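Local coordinates for regulatory protein E2 (Bovine papillomavirus type 1, PDB 2JEX) that regulates viral transcription and probably helps initiate viral DNA replication together with protein E1, represented here by its N-terminal transactivation domain, at residues 113-118 with 189-194; 35-40 with 71-76; 41-46 with 57-62. The protein carries 1 engineered substitution. All blocks are in the same frame, centred on the assembly; numbering follows the deposited sequence.

Interactions 2 and 3 lie on the same side of the domain, with centres about 13 Å apart, and share helix 26-48: residues 35-40 pack on helix 62-83, and residues 41-46 on the connection leading into that helix. Both are partly buried, but interaction 2 adds an arginine-glutamine hydrogen bond to its apolar contact, whereas interaction 3 relies on van der Waals contacts. Interaction 1 belongs to the β part of the domain, its centre about 34 Å from that of interaction 2 and 43 Å from that of interaction 3. It is a surface contact, held by backbone sheet bonds and a salt bridge, and shares no helix or strand with the others.

Interaction 1: residues 113-118 with 189-194; sequences GARVVE and RDQDRV
R115 grips the carboxylate of D190 side-on. With CG lodged between the backbone N and the carbonyl carbon (chi1 74°), its chain runs out extended to NE and carries the guanidinium to the loop. NE donates to OD1 of D190 at 2.8 Å, and R115 NH2 donates to D190 OD2 at 3.2 Å, meeting the syn lone pair along a nearly straight path. A further bond from NH2 to OD1 is weak. The carboxylate sits at the guanidinium edge, and the two planes are only 28° apart. NH2 also donates to the backbone O of A150, which helps to fix the rotation of the group. Q191 crosses the arginine at about a right angle: its CG comes 3.4 Å from R115 NE, and its OE1 lies over one guanidinium face, offset toward the rim.

This is the dense side. V117, buried and packed on V133 of strand 128-140, brings CG2 to 3.3 Å from D190 OD1, walling the carboxylate with an apolar branch. The backbones close up alongside: E118 N donates to R189 O at 3.0 Å, and R189 N to E118 O at 2.9 Å. The side chains of this antiparallel hydrogen-bonded pair share the looser, solvent-facing side, R189 exposed and E118 partly so. R189 bends at chi3, carrying its guanidinium off from the strand, and NH1 stays 6.2 Å from E118 OE2.

Strand 110-120 thus pairs with strand 186-189 in the antiparallel sheet of the transactivation domain, while the salt bridge ties in the loop joining strands 186-189 and 194-197, a β-hairpin at the sheet's edge.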
ATOM      1  N   GLY A 113      -7.775   7.875  -2.474  1.00 65.58           N
ATOM      2  CA  GLY A 113      -7.949   8.889  -3.514  1.00 66.21           C
ATOM      3  C   GLY A 113      -6.963   8.723  -4.658  1.00 66.23           C
ATOM      4  O   GLY A 113      -6.019   9.497  -4.789  1.00 65.70           O
ATOM      5  N   ALA A 114      -7.186   7.700  -5.477  1.00 66.56           N
ATOM      6  CA  ALA A 114      -6.278   7.369  -6.573  1.00 67.19           C
ATOM      7  C   ALA A 114      -6.597   8.189  -7.810  1.00 67.47           C
ATOM      8  O   ALA A 114      -7.775   8.430  -8.129  1.00 67.50           O
ATOM      9  CB  ALA A 114      -6.349   5.875  -6.901  1.00 66.64           C
ATOM     10  N   ARG A 115      -5.544   8.620  -8.497  1.00 67.52           N
ATOM     11  CA  ARG A 115      -5.689   9.206  -9.825  1.00 68.15           C
ATOM     12  C   ARG A 115      -4.468   8.924 -10.682  1.00 68.61           C
ATOM     13  O   ARG A 115      -3.391   8.622 -10.167  1.00 68.63           O
ATOM     14  CB  ARG A 115      -5.972  10.710  -9.755  1.00 68.12           C
ATOM     15  CG  ARG A 115      -4.780  11.546  -9.387  1.00 66.99           C
ATOM     16  CD  ARG A 115      -5.225  12.944  -9.067  1.00 59.86           C
ATOM     17  NE  ARG A 115      -4.083  13.807  -8.795  1.00 61.20           N
ATOM     18  CZ  ARG A 115      -3.553  14.000  -7.592  1.00 64.63           C
ATOM     19  NH1 ARG A 115      -4.045  13.378  -6.522  1.00 68.96           N
ATOM     20  NH2 ARG A 115      -2.521  14.818  -7.459  1.00 66.00           N
ATOM     21  N   VAL A 116      -4.644   9.023 -11.993  1.00 69.19           N
ATOM     22  CA  VAL A 116      -3.560   8.722 -12.917  1.00 69.37           C
ATOM     23  C   VAL A 116      -2.852   9.998 -13.374  1.00 69.33           C
ATOM     24  O   VAL A 116      -3.480  10.952 -13.841  1.00 68.99           O
ATOM     25  CB  VAL A 116      -4.049   7.855 -14.124  1.00 69.76           C
ATOM     26  CG1 VAL A 116      -2.939   7.656 -15.138  1.00 68.74           C
ATOM     27  CG2 VAL A 116      -4.570   6.486 -13.631  1.00 69.88           C
ATOM     28  N   VAL A 117      -1.534   9.997 -13.214  1.00 69.42           N
ATOM     29  CA  VAL A 117      -0.674  11.027 -13.783  1.00 69.29           C
ATOM     30  C   VAL A 117      -0.031  10.478 -15.070  1.00 69.40           C
ATOM     31  O   VAL A 117       0.483   9.355 -15.092  1.00 68.71           O
ATOM     32  CB  VAL A 117       0.371  11.507 -12.735  1.00 69.25           C
ATOM     33  CG1 VAL A 117       1.426  12.394 -13.358  1.00 69.90           C
ATOM     34  CG2 VAL A 117      -0.341  12.272 -11.613  1.00 68.67           C
ATOM     35  N   GLU A 118      -0.103  11.257 -16.144  1.00 69.70           N
ATOM     36  CA  GLU A 118       0.454  10.846 -17.433  1.00 71.28           C
ATOM     37  C   GLU A 118       1.677  11.673 -17.813  1.00 69.83           C
ATOM     38  O   GLU A 118       1.642  12.903 -17.770  1.00 69.13           O
ATOM     39  CB  GLU A 118      -0.590  10.934 -18.555  1.00 70.60           C
ATOM     40  CG  GLU A 118      -0.054  10.409 -19.895  1.00 73.70           C
ATOM     41  CD  GLU A 118      -1.001  10.626 -21.075  1.00 75.80           C
ATOM     42  OE1 GLU A 118      -1.150   9.666 -21.869  1.00 88.04           O
ATOM     43  OE2 GLU A 118      -1.583  11.738 -21.217  1.00 80.71           O
ATOM     44  N   ARG A 189       0.976  15.619 -17.066  1.00 71.37           N
ATOM     45  CA  ARG A 189      -0.424  15.958 -16.863  1.00 72.47           C
ATOM     46  C   ARG A 189      -0.897  15.276 -15.584  1.00 73.55           C
ATOM     47  O   ARG A 189      -0.857  14.041 -15.476  1.00 73.61           O
ATOM     48  CB  ARG A 189      -1.265  15.544 -18.081  1.00 72.45           C
ATOM     49  CG  ARG A 189      -2.763  15.447 -17.807  1.00 75.08           C
ATOM     50  CD  ARG A 189      -3.610  15.631 -19.061  1.00 82.51           C
ATOM     51  NE  ARG A 189      -4.290  16.930 -19.064  1.00 85.76           N
ATOM     52  CZ  ARG A 189      -4.152  17.865 -20.000  1.00 87.63           C
ATOM     53  NH1 ARG A 189      -3.361  17.670 -21.049  1.00 90.90           N
ATOM     54  NH2 ARG A 189      -4.820  19.002 -19.893  1.00 89.38           N
ATOM     55  N   ASP A 190      -1.317  16.080 -14.607  1.00 74.48           N
ATOM     56  CA  ASP A 190      -1.730  15.554 -13.306  1.00 75.64           C
ATOM     57  C   ASP A 190      -3.252  15.447 -13.177  1.00 76.59           C
ATOM     58  O   ASP A 190      -3.776  14.360 -12.830  1.00 77.76           O
ATOM     59  CB  ASP A 190      -1.120  16.378 -12.157  1.00 75.56           C
ATOM     60  CG  ASP A 190      -1.572  15.904 -10.768  1.00 77.04           C
ATOM     61  OD1 ASP A 190      -2.173  14.813 -10.641  1.00 77.37           O
ATOM     62  OD2 ASP A 190      -1.325  16.642  -9.787  1.00 81.74           O
ATOM     63  N   GLN A 191      -3.941  16.566 -13.422  1.00 75.71           N
ATOM     64  CA  GLN A 191      -5.409  16.633 -13.407  1.00 76.45           C
ATOM     65  C   GLN A 191      -5.878  17.646 -14.454  1.00 75.99           C
ATOM     66  O   GLN A 191      -6.338  17.272 -15.536  1.00 76.23           O
ATOM     67  CB  GLN A 191      -5.965  17.023 -12.018  1.00 76.17           C
ATOM     68  CG  GLN A 191      -5.669  16.035 -10.893  1.00 77.72           C
ATOM     69  CD  GLN A 191      -6.342  16.397  -9.579  1.00 77.33           C
ATOM     70  OE1 GLN A 191      -5.735  17.026  -8.710  1.00 79.30           O
ATOM     71  NE2 GLN A 191      -7.599  15.989  -9.423  1.00 77.17           N
ATOM     72  N   ASP A 192      -5.757  18.928 -14.117  1.00 75.36           N
ATOM     73  CA  ASP A 192      -6.090  20.019 -15.036  1.00 75.12           C
ATOM     74  C   ASP A 192      -4.881  20.909 -15.323  1.00 74.28           C
ATOM     75  O   ASP A 192      -5.007  21.945 -15.972  1.00 74.65           O
ATOM     76  CB  ASP A 192      -7.279  20.845 -14.516  1.00 75.23           C
ATOM     77  CG  ASP A 192      -7.087  21.341 -13.080  1.00 77.97           C
ATOM     78  OD1 ASP A 192      -6.417  20.654 -12.265  1.00 80.91           O
ATOM     79  OD2 ASP A 192      -7.639  22.420 -12.761  1.00 81.24           O
ATOM     80  N   ARG A 193      -3.712  20.484 -14.851  1.00 73.34           N
ATOM     81  CA  ARG A 193      -2.466  21.217 -15.052  1.00 72.27           C
ATOM     82  C   ARG A 193      -1.482  20.399 -15.882  1.00 71.54           C
ATOM     83  O   ARG A 193      -1.384  19.181 -15.732  1.00 71.31           O
ATOM     84  CB  ARG A 193      -1.839  21.605 -13.703  1.00 72.27           C
ATOM     85  CG  ARG A 193      -2.792  22.370 -12.771  1.00 72.58           C
ATOM     86  CD  ARG A 193      -2.065  23.136 -11.605  1.00 72.84           C
ATOM     87  NE  ARG A 193      -3.250  23.739 -10.758  1.00 74.75           N
ATOM     88  CZ  ARG A 193      -3.125  24.467  -9.630  1.00 75.41           C
ATOM     89  NH1 ARG A 193      -1.861  24.706  -9.174  1.00 75.41           N
ATOM     90  NH2 ARG A 193      -4.250  25.069  -9.016  1.00 76.03           N
ATOM     91  N   VAL A 194      -0.774  21.080 -16.778  1.00 71.04           N
ATOM     92  CA  VAL A 194       0.316  20.472 -17.530  1.00 70.06           C
ATOM     93  C   VAL A 194       1.619  21.162 -17.153  1.00 70.07           C
ATOM     94  O   VAL A 194       1.708  22.395 -17.129  1.00 70.12           O
ATOM     95  CB  VAL A 194       0.103  20.531 -19.074  1.00 69.98           C
ATOM     96  CG1 VAL A 194       1.185  19.730 -19.806  1.00 68.18           C
ATOM     97  CG2 VAL A 194      -1.277  20.016 -19.458  1.00 69.63           C
TER

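Interaction 2: residues 35-40 with 71-76; sequences AVRTEN and QAIEMQ
R37 reaches across to I73 and Q76 on an extended chain: CG stands anti to the backbone N, and the chain stays stretched as far as NE. The side chain of Q76 leaves its own helix in the same way. The two side chains cross at about a right angle, with the guanidinium and amide planes turned 52° against each other. There R37 NH1 donates to Q76 OE1 at 2.9 Å. The acceptor lies at the guanidinium edge, near its plane, and the N-H points almost straight at it. Seen from the amide, however, the donor is 53° out of the carbonyl plane and does not follow a lone pair. Q76 NE2 bonds to Q80 OE1, which helps to hold the amide in this orientation.

I73 covers one face of the guanidinium. Its CG1 sits off-centre, toward the edge of that group, 3.4 Å from R37 NE, and also touches the methylene CD of R37. Deeper in, A72 CB packs 3.8 Å from V36 CG1 and only 3.5 Å from R37 N, with the CA atoms of R37 and A72 5.1 Å apart.

The axes of segments 35-40 and 71-76 come within 8.3 Å, with N-to-C directions 156° apart. Within the first, V36 O accepts from both N40 N and N40 ND2, one on each side of its carbonyl plane.

The small methyl of A72, against V36 and the R37 backbone, allows the close approach on the buried side, while the more exposed side carries a charged-to-neutral hydrogen bond; its off-lone-pair geometry suggests an attraction led more by charge than by orbital direction.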
ATOM      1  N   ALA A  35      -6.545 -12.137  11.302  1.00 68.77           N
ATOM      2  CA  ALA A  35      -6.848 -13.474  10.820  1.00 68.52           C
ATOM      3  C   ALA A  35      -5.814 -13.953   9.805  1.00 68.62           C
ATOM      4  O   ALA A  35      -5.507 -15.144   9.756  1.00 68.56           O
ATOM      5  CB  ALA A  35      -8.242 -13.518  10.228  1.00 68.82           C
ATOM      6  N   VAL A  36      -5.277 -13.032   9.003  1.00 68.63           N
ATOM      7  CA  VAL A  36      -4.170 -13.358   8.087  1.00 68.27           C
ATOM      8  C   VAL A  36      -2.937 -13.750   8.897  1.00 68.47           C
ATOM      9  O   VAL A  36      -2.250 -14.721   8.564  1.00 69.01           O
ATOM     10  CB  VAL A  36      -3.830 -12.209   7.088  1.00 68.47           C
ATOM     11  CG1 VAL A  36      -2.674 -12.624   6.160  1.00 66.64           C
ATOM     12  CG2 VAL A  36      -5.054 -11.823   6.235  1.00 67.12           C
ATOM     13  N   ARG A  37      -2.699 -13.006   9.978  1.00 68.34           N
ATOM     14  CA  ARG A  37      -1.607 -13.252  10.914  1.00 67.62           C
ATOM     15  C   ARG A  37      -1.705 -14.640  11.544  1.00 67.98           C
ATOM     16  O   ARG A  37      -0.740 -15.409  11.520  1.00 68.89           O
ATOM     17  CB  ARG A  37      -1.631 -12.188  12.005  1.00 67.04           C
ATOM     18  CG  ARG A  37      -0.635 -12.416  13.119  1.00 67.22           C
ATOM     19  CD  ARG A  37      -0.690 -11.290  14.125  1.00 67.56           C
ATOM     20  NE  ARG A  37       0.323 -11.438  15.168  1.00 67.92           N
ATOM     21  CZ  ARG A  37       0.603 -10.507  16.071  1.00 66.25           C
ATOM     22  NH1 ARG A  37      -0.061  -9.361  16.067  1.00 66.69           N
ATOM     23  NH2 ARG A  37       1.542 -10.724  16.988  1.00 61.73           N
ATOM     24  N   THR A  38      -2.871 -14.934  12.115  1.00 67.54           N
ATOM     25  CA  THR A  38      -3.164 -16.222  12.717  1.00 67.22           C
ATOM     26  C   THR A  38      -2.904 -17.359  11.718  1.00 67.36           C
ATOM     27  O   THR A  38      -2.110 -18.239  12.009  1.00 67.62           O
ATOM     28  CB  THR A  38      -4.610 -16.248  13.296  1.00 67.84           C
ATOM     29  OG1 THR A  38      -4.768 -15.145  14.198  1.00 66.50           O
ATOM     30  CG2 THR A  38      -4.911 -17.566  14.041  1.00 63.94           C
ATOM     31  N   GLU A  39      -3.514 -17.298  10.530  1.00 67.43           N
ATOM     32  CA  GLU A  39      -3.343 -18.345   9.503  1.00 67.53           C
ATOM     33  C   GLU A  39      -1.878 -18.639   9.181  1.00 67.16           C
ATOM     34  O   GLU A  39      -1.444 -19.787   9.210  1.00 67.59           O
ATOM     35  CB  GLU A  39      -4.098 -17.998   8.209  1.00 67.23           C
ATOM     36  CG  GLU A  39      -3.851 -18.996   7.065  1.00 66.59           C
ATOM     37  CD  GLU A  39      -4.537 -18.612   5.758  1.00 68.15           C
ATOM     38  OE1 GLU A  39      -4.965 -17.449   5.610  1.00 71.82           O
ATOM     39  OE2 GLU A  39      -4.652 -19.480   4.870  1.00 67.95           O
ATOM     40  N   ASN A  40      -1.118 -17.599   8.890  1.00 66.50           N
ATOM     41  CA  ASN A  40       0.266 -17.778   8.504  1.00 66.67           C
ATOM     42  C   ASN A  40       1.198 -18.090   9.652  1.00 67.31           C
ATOM     43  O   ASN A  40       2.258 -18.675   9.436  1.00 68.15           O
ATOM     44  CB  ASN A  40       0.747 -16.589   7.685  1.00 66.43           C
ATOM     45  CG  ASN A  40       0.062 -16.522   6.359  1.00 66.07           C
ATOM     46  OD1 ASN A  40       0.397 -17.265   5.440  1.00 65.17           O
ATOM     47  ND2 ASN A  40      -0.939 -15.664   6.258  1.00 70.55           N
ATOM     48  N   GLN A  71       3.995  -9.464   7.361  1.00 67.97           N
ATOM     49  CA  GLN A  71       3.236  -8.419   6.666  1.00 66.41           C
ATOM     50  C   GLN A  71       1.935  -8.127   7.403  1.00 67.14           C
ATOM     51  O   GLN A  71       1.569  -6.977   7.612  1.00 67.67           O
ATOM     52  CB  GLN A  71       2.935  -8.855   5.237  1.00 65.53           C
ATOM     53  CG  GLN A  71       4.196  -9.021   4.360  1.00 64.59           C
ATOM     54  CD  GLN A  71       3.882  -9.407   2.917  1.00 67.39           C
ATOM     55  OE1 GLN A  71       4.690  -9.163   2.004  1.00 71.52           O
ATOM     56  NE2 GLN A  71       2.715 -10.017   2.698  1.00 70.98           N
ATOM     57  N   ALA A  72       1.261  -9.194   7.823  1.00 67.50           N
ATOM     58  CA  ALA A  72      -0.014  -9.103   8.513  1.00 67.04           C
ATOM     59  C   ALA A  72       0.138  -8.520   9.915  1.00 67.18           C
ATOM     60  O   ALA A  72      -0.702  -7.745  10.346  1.00 68.18           O
ATOM     61  CB  ALA A  72      -0.692 -10.464   8.543  1.00 66.11           C
ATOM     62  N   ILE A  73       1.208  -8.881  10.621  1.00 67.49           N
ATOM     63  CA  ILE A  73       1.543  -8.251  11.907  1.00 67.45           C
ATOM     64  C   ILE A  73       1.642  -6.723  11.716  1.00 68.52           C
ATOM     65  O   ILE A  73       0.974  -5.951  12.423  1.00 67.92           O
ATOM     66  CB  ILE A  73       2.859  -8.840  12.503  1.00 66.89           C
ATOM     67  CG1 ILE A  73       2.625 -10.266  13.025  1.00 68.52           C
ATOM     68  CG2 ILE A  73       3.412  -7.969  13.620  1.00 66.06           C
ATOM     69  CD1 ILE A  73       3.901 -11.120  13.227  1.00 66.83           C
ATOM     70  N   GLU A  74       2.449  -6.315  10.731  1.00 68.87           N
ATOM     71  CA  GLU A  74       2.667  -4.907  10.402  1.00 69.97           C
ATOM     72  C   GLU A  74       1.379  -4.153  10.063  1.00 70.47           C
ATOM     73  O   GLU A  74       1.202  -3.000  10.483  1.00 70.35           O
ATOM     74  CB  GLU A  74       3.669  -4.760   9.255  1.00 69.41           C
ATOM     75  CG  GLU A  74       3.953  -3.322   8.901  1.00 68.61           C
ATOM     76  CD  GLU A  74       5.152  -3.151   8.001  1.00 72.56           C
ATOM     77  OE1 GLU A  74       5.736  -4.171   7.567  1.00 74.40           O
ATOM     78  OE2 GLU A  74       5.507  -1.984   7.723  1.00 70.22           O
ATOM     79  N   MET A  75       0.506  -4.801   9.293  1.00 70.48           N
ATOM     80  CA  MET A  75      -0.782  -4.228   8.933  1.00 70.51           C
ATOM     81  C   MET A  75      -1.682  -4.117  10.160  1.00 70.71           C
ATOM     82  O   MET A  75      -2.222  -3.050  10.444  1.00 72.02           O
ATOM     83  CB  MET A  75      -1.464  -5.035   7.814  1.00 70.45           C
ATOM     84  CG  MET A  75      -0.751  -4.998   6.462  1.00 66.02           C
ATOM     85  SD  MET A  75      -0.456  -3.351   5.756  1.00 68.86           S
ATOM     86  CE  MET A  75      -1.993  -3.095   4.862  1.00 64.65           C
ATOM     87  N   GLN A  76      -1.812  -5.211  10.899  1.00 71.08           N
ATOM     88  CA  GLN A  76      -2.617  -5.234  12.120  1.00 71.45           C
ATOM     89  C   GLN A  76      -2.264  -4.117  13.107  1.00 71.24           C
ATOM     90  O   GLN A  76      -3.135  -3.337  13.501  1.00 70.77           O
ATOM     91  CB  GLN A  76      -2.491  -6.578  12.824  1.00 71.32           C
ATOM     92  CG  GLN A  76      -3.265  -6.625  14.123  1.00 70.89           C
ATOM     93  CD  GLN A  76      -2.969  -7.851  14.970  1.00 67.49           C
ATOM     94  OE1 GLN A  76      -2.442  -8.844  14.489  1.00 68.99           O
ATOM     95  NE2 GLN A  76      -3.347  -7.789  16.238  1.00 64.05           N
TER

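Interaction 3: residues 41-46 with 57-62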
ATOM      1  N   THR A  41       0.801 -17.713  10.867  1.00 67.38           N
ATOM      2  CA  THR A  41       1.548 -18.083  12.063  1.00 67.12           C
ATOM      3  C   THR A  41       1.414 -19.581  12.307  1.00 66.99           C
ATOM      4  O   THR A  41       2.420 -20.252  12.536  1.00 66.92           O
ATOM      5  CB  THR A  41       1.088 -17.279  13.318  1.00 67.39           C
ATOM      6  OG1 THR A  41       1.308 -15.879  13.093  1.00 67.40           O
ATOM      7  CG2 THR A  41       1.855 -17.710  14.554  1.00 63.62           C
ATOM      8  N   LEU A  42       0.181 -20.093  12.244  1.00 66.89           N
ATOM      9  CA  LEU A  42      -0.088 -21.509  12.487  1.00 67.80           C
ATOM     10  C   LEU A  42       0.622 -22.347  11.434  1.00 67.49           C
ATOM     11  O   LEU A  42       1.264 -23.346  11.750  1.00 67.47           O
ATOM     12  CB  LEU A  42      -1.594 -21.811  12.459  1.00 68.18           C
ATOM     13  CG  LEU A  42      -2.573 -21.059  13.370  1.00 69.65           C
ATOM     14  CD1 LEU A  42      -3.967 -21.145  12.770  1.00 66.55           C
ATOM     15  CD2 LEU A  42      -2.564 -21.583  14.814  1.00 68.30           C
ATOM     16  N   LEU A  43       0.515 -21.898  10.189  1.00 67.31           N
ATOM     17  CA  LEU A  43       1.119 -22.560   9.044  1.00 67.71           C
ATOM     18  C   LEU A  43       2.638 -22.587   9.154  1.00 68.11           C
ATOM     19  O   LEU A  43       3.270 -23.599   8.834  1.00 68.58           O
ATOM     20  CB  LEU A  43       0.678 -21.872   7.740  1.00 67.48           C
ATOM     21  CG  LEU A  43      -0.761 -22.051   7.247  1.00 66.13           C
ATOM     22  CD1 LEU A  43      -0.965 -21.248   5.973  1.00 65.71           C
ATOM     23  CD2 LEU A  43      -1.109 -23.526   7.012  1.00 67.44           C
ATOM     24  N   TYR A  44       3.214 -21.481   9.624  1.00 68.00           N
ATOM     25  CA  TYR A  44       4.653 -21.397   9.843  1.00 68.24           C
ATOM     26  C   TYR A  44       5.076 -22.336  10.961  1.00 67.65           C
ATOM     27  O   TYR A  44       6.070 -23.052  10.834  1.00 67.80           O
ATOM     28  CB  TYR A  44       5.078 -19.950  10.145  1.00 68.96           C
ATOM     29  CG  TYR A  44       6.552 -19.796  10.450  1.00 71.09           C
ATOM     30  CD1 TYR A  44       7.508 -19.881   9.436  1.00 70.70           C
ATOM     31  CD2 TYR A  44       6.993 -19.560  11.758  1.00 73.60           C
ATOM     32  CE1 TYR A  44       8.865 -19.748   9.717  1.00 72.58           C
ATOM     33  CE2 TYR A  44       8.347 -19.418  12.049  1.00 73.96           C
ATOM     34  CZ  TYR A  44       9.278 -19.519  11.024  1.00 73.10           C
ATOM     35  OH  TYR A  44      10.619 -19.381  11.303  1.00 73.76           O
ATOM     36  N   ALA A  45       4.305 -22.338  12.049  1.00 66.64           N
ATOM     37  CA  ALA A  45       4.554 -23.228  13.175  1.00 65.91           C
ATOM     38  C   ALA A  45       4.440 -24.706  12.764  1.00 65.61           C
ATOM     39  O   ALA A  45       5.191 -25.545  13.247  1.00 65.22           O
ATOM     40  CB  ALA A  45       3.600 -22.917  14.313  1.00 65.86           C
ATOM     41  N   ALA A  46       3.499 -25.003  11.873  1.00 65.34           N
ATOM     42  CA  ALA A  46       3.332 -26.340  11.322  1.00 65.79           C
ATOM     43  C   ALA A  46       4.564 -26.756  10.512  1.00 65.83           C
ATOM     44  O   ALA A  46       5.042 -27.879  10.646  1.00 65.81           O
ATOM     45  CB  ALA A  46       2.077 -26.398  10.463  1.00 65.70           C
ATOM     46  N   CYS A  57      -5.463 -28.732   3.565  1.00 78.42           N
ATOM     47  CA  CYS A  57      -4.723 -27.701   2.860  1.00 79.38           C
ATOM     48  C   CYS A  57      -3.222 -27.844   3.058  1.00 78.59           C
ATOM     49  O   CYS A  57      -2.756 -28.147   4.160  1.00 78.50           O
ATOM     50  CB  CYS A  57      -5.207 -26.301   3.252  1.00 79.81           C
ATOM     51  SG  CYS A  57      -4.995 -25.862   4.980  1.00 85.77           S
ATOM     52  N   ARG A  58      -2.484 -27.635   1.969  1.00 78.16           N
ATOM     53  CA  ARG A  58      -1.031 -27.755   1.951  1.00 77.51           C
ATOM     54  C   ARG A  58      -0.396 -26.582   2.661  1.00 76.70           C
ATOM     55  O   ARG A  58      -0.865 -25.452   2.547  1.00 76.81           O
ATOM     56  CB  ARG A  58      -0.508 -27.821   0.514  1.00 77.50           C
ATOM     57  CG  ARG A  58      -0.962 -29.045  -0.265  1.00 78.41           C
ATOM     58  CD  ARG A  58      -0.349 -29.068  -1.659  1.00 78.08           C
ATOM     59  NE  ARG A  58      -1.140 -29.866  -2.597  1.00 78.64           N
ATOM     60  CZ  ARG A  58      -2.108 -29.376  -3.370  1.00 79.42           C
ATOM     61  NH1 ARG A  58      -2.418 -28.083  -3.324  1.00 78.33           N
ATOM     62  NH2 ARG A  58      -2.773 -30.182  -4.191  1.00 78.37           N
ATOM     63  N   VAL A  59       0.675 -26.859   3.396  1.00 75.98           N
ATOM     64  CA  VAL A  59       1.427 -25.820   4.088  1.00 74.79           C
ATOM     65  C   VAL A  59       2.471 -25.224   3.140  1.00 74.37           C
ATOM     66  O   VAL A  59       3.319 -25.954   2.623  1.00 74.39           O
ATOM     67  CB  VAL A  59       2.132 -26.381   5.343  1.00 75.08           C
ATOM     68  CG1 VAL A  59       2.852 -25.273   6.089  1.00 74.66           C
ATOM     69  CG2 VAL A  59       1.130 -27.102   6.254  1.00 73.23           C
ATOM     70  N   PRO A  60       2.409 -23.896   2.899  1.00 73.97           N
ATOM     71  CA  PRO A  60       3.441 -23.221   2.100  1.00 73.40           C
ATOM     72  C   PRO A  60       4.840 -23.366   2.712  1.00 72.82           C
ATOM     73  O   PRO A  60       4.972 -23.657   3.906  1.00 72.40           O
ATOM     74  CB  PRO A  60       3.025 -21.742   2.155  1.00 73.66           C
ATOM     75  CG  PRO A  60       1.589 -21.738   2.528  1.00 74.21           C
ATOM     76  CD  PRO A  60       1.362 -22.964   3.360  1.00 73.95           C
ATOM     77  N   HIS A  61       5.870 -23.162   1.895  1.00 71.83           N
ATOM     78  CA  HIS A  61       7.236 -23.010   2.390  1.00 72.13           C
ATOM     79  C   HIS A  61       7.282 -22.062   3.592  1.00 72.42           C
ATOM     80  O   HIS A  61       6.595 -21.034   3.607  1.00 72.47           O
ATOM     81  CB  HIS A  61       8.118 -22.458   1.273  1.00 72.29           C
ATOM     82  CG  HIS A  61       9.588 -22.655   1.492  1.00 72.87           C
ATOM     83  ND1 HIS A  61      10.273 -22.083   2.546  1.00 72.43           N
ATOM     84  CD2 HIS A  61      10.511 -23.327   0.764  1.00 71.35           C
ATOM     85  CE1 HIS A  61      11.550 -22.413   2.468  1.00 73.08           C
ATOM     86  NE2 HIS A  61      11.722 -23.166   1.396  1.00 73.27           N
ATOM     87  N   SER A  62       8.096 -22.403   4.588  1.00 72.79           N
ATOM     88  CA  SER A  62       8.200 -21.623   5.823  1.00 73.92           C
ATOM     89  C   SER A  62       8.562 -20.149   5.596  1.00 74.07           C
ATOM     90  O   SER A  62       8.023 -19.277   6.269  1.00 74.49           O
ATOM     91  CB  SER A  62       9.172 -22.278   6.813  1.00 74.13           C
ATOM     92  OG  SER A  62      10.515 -22.064   6.430  1.00 76.70           O
TER
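L43 and V59 make the apolar heart of this contact, together with P60 and A46. The CG of L43 stands anti to its carbonyl carbon (chi1 -72°), which directs the two methyls at the incoming loop. CD1 meets the ring carbon CD of P60 at 3.9 Å, the two side chains crossing at about a right angle, while L43 CD2 lies 4.3 Å from V59 CG2. That same valine branch also borders A46, whose CB is 4.4 Å away, so V59 CG2 sits against successive turns of the helix. L43 and P60 both touch C65 of helix 62-83 as well, and L43 also packs on L8 of helix 4-21. A further van der Waals contact sets Y44 CE1 3.9 Å from S62 CB.

Contacts between carbon and carbonyl oxygen form the second kind. The other branch of V59, CG1, presses on L43 O at 3.2 Å, a close approach that puts a methyl beside the backbone. Y44, with its CG anti to the backbone N (chi1 177°), swings its ring over to the start of the next helix. It meets S62 edge-on: Y44 CD1 is 3.3 Å from S62 O, which lies near the ring plane.

Hydrogen bonds to residues beyond the two segments hold the loop. V59 bonds through its backbone to T52, and H61, at the N-cap position, caps V63 N through its ND1.

The connection between two nearly antiparallel helices, 26-48 and 62-83, thus folds back on the first; it includes a small, weakly bonded two-stranded hairpin, in the N-terminal helical part of the E2 transactivation domain.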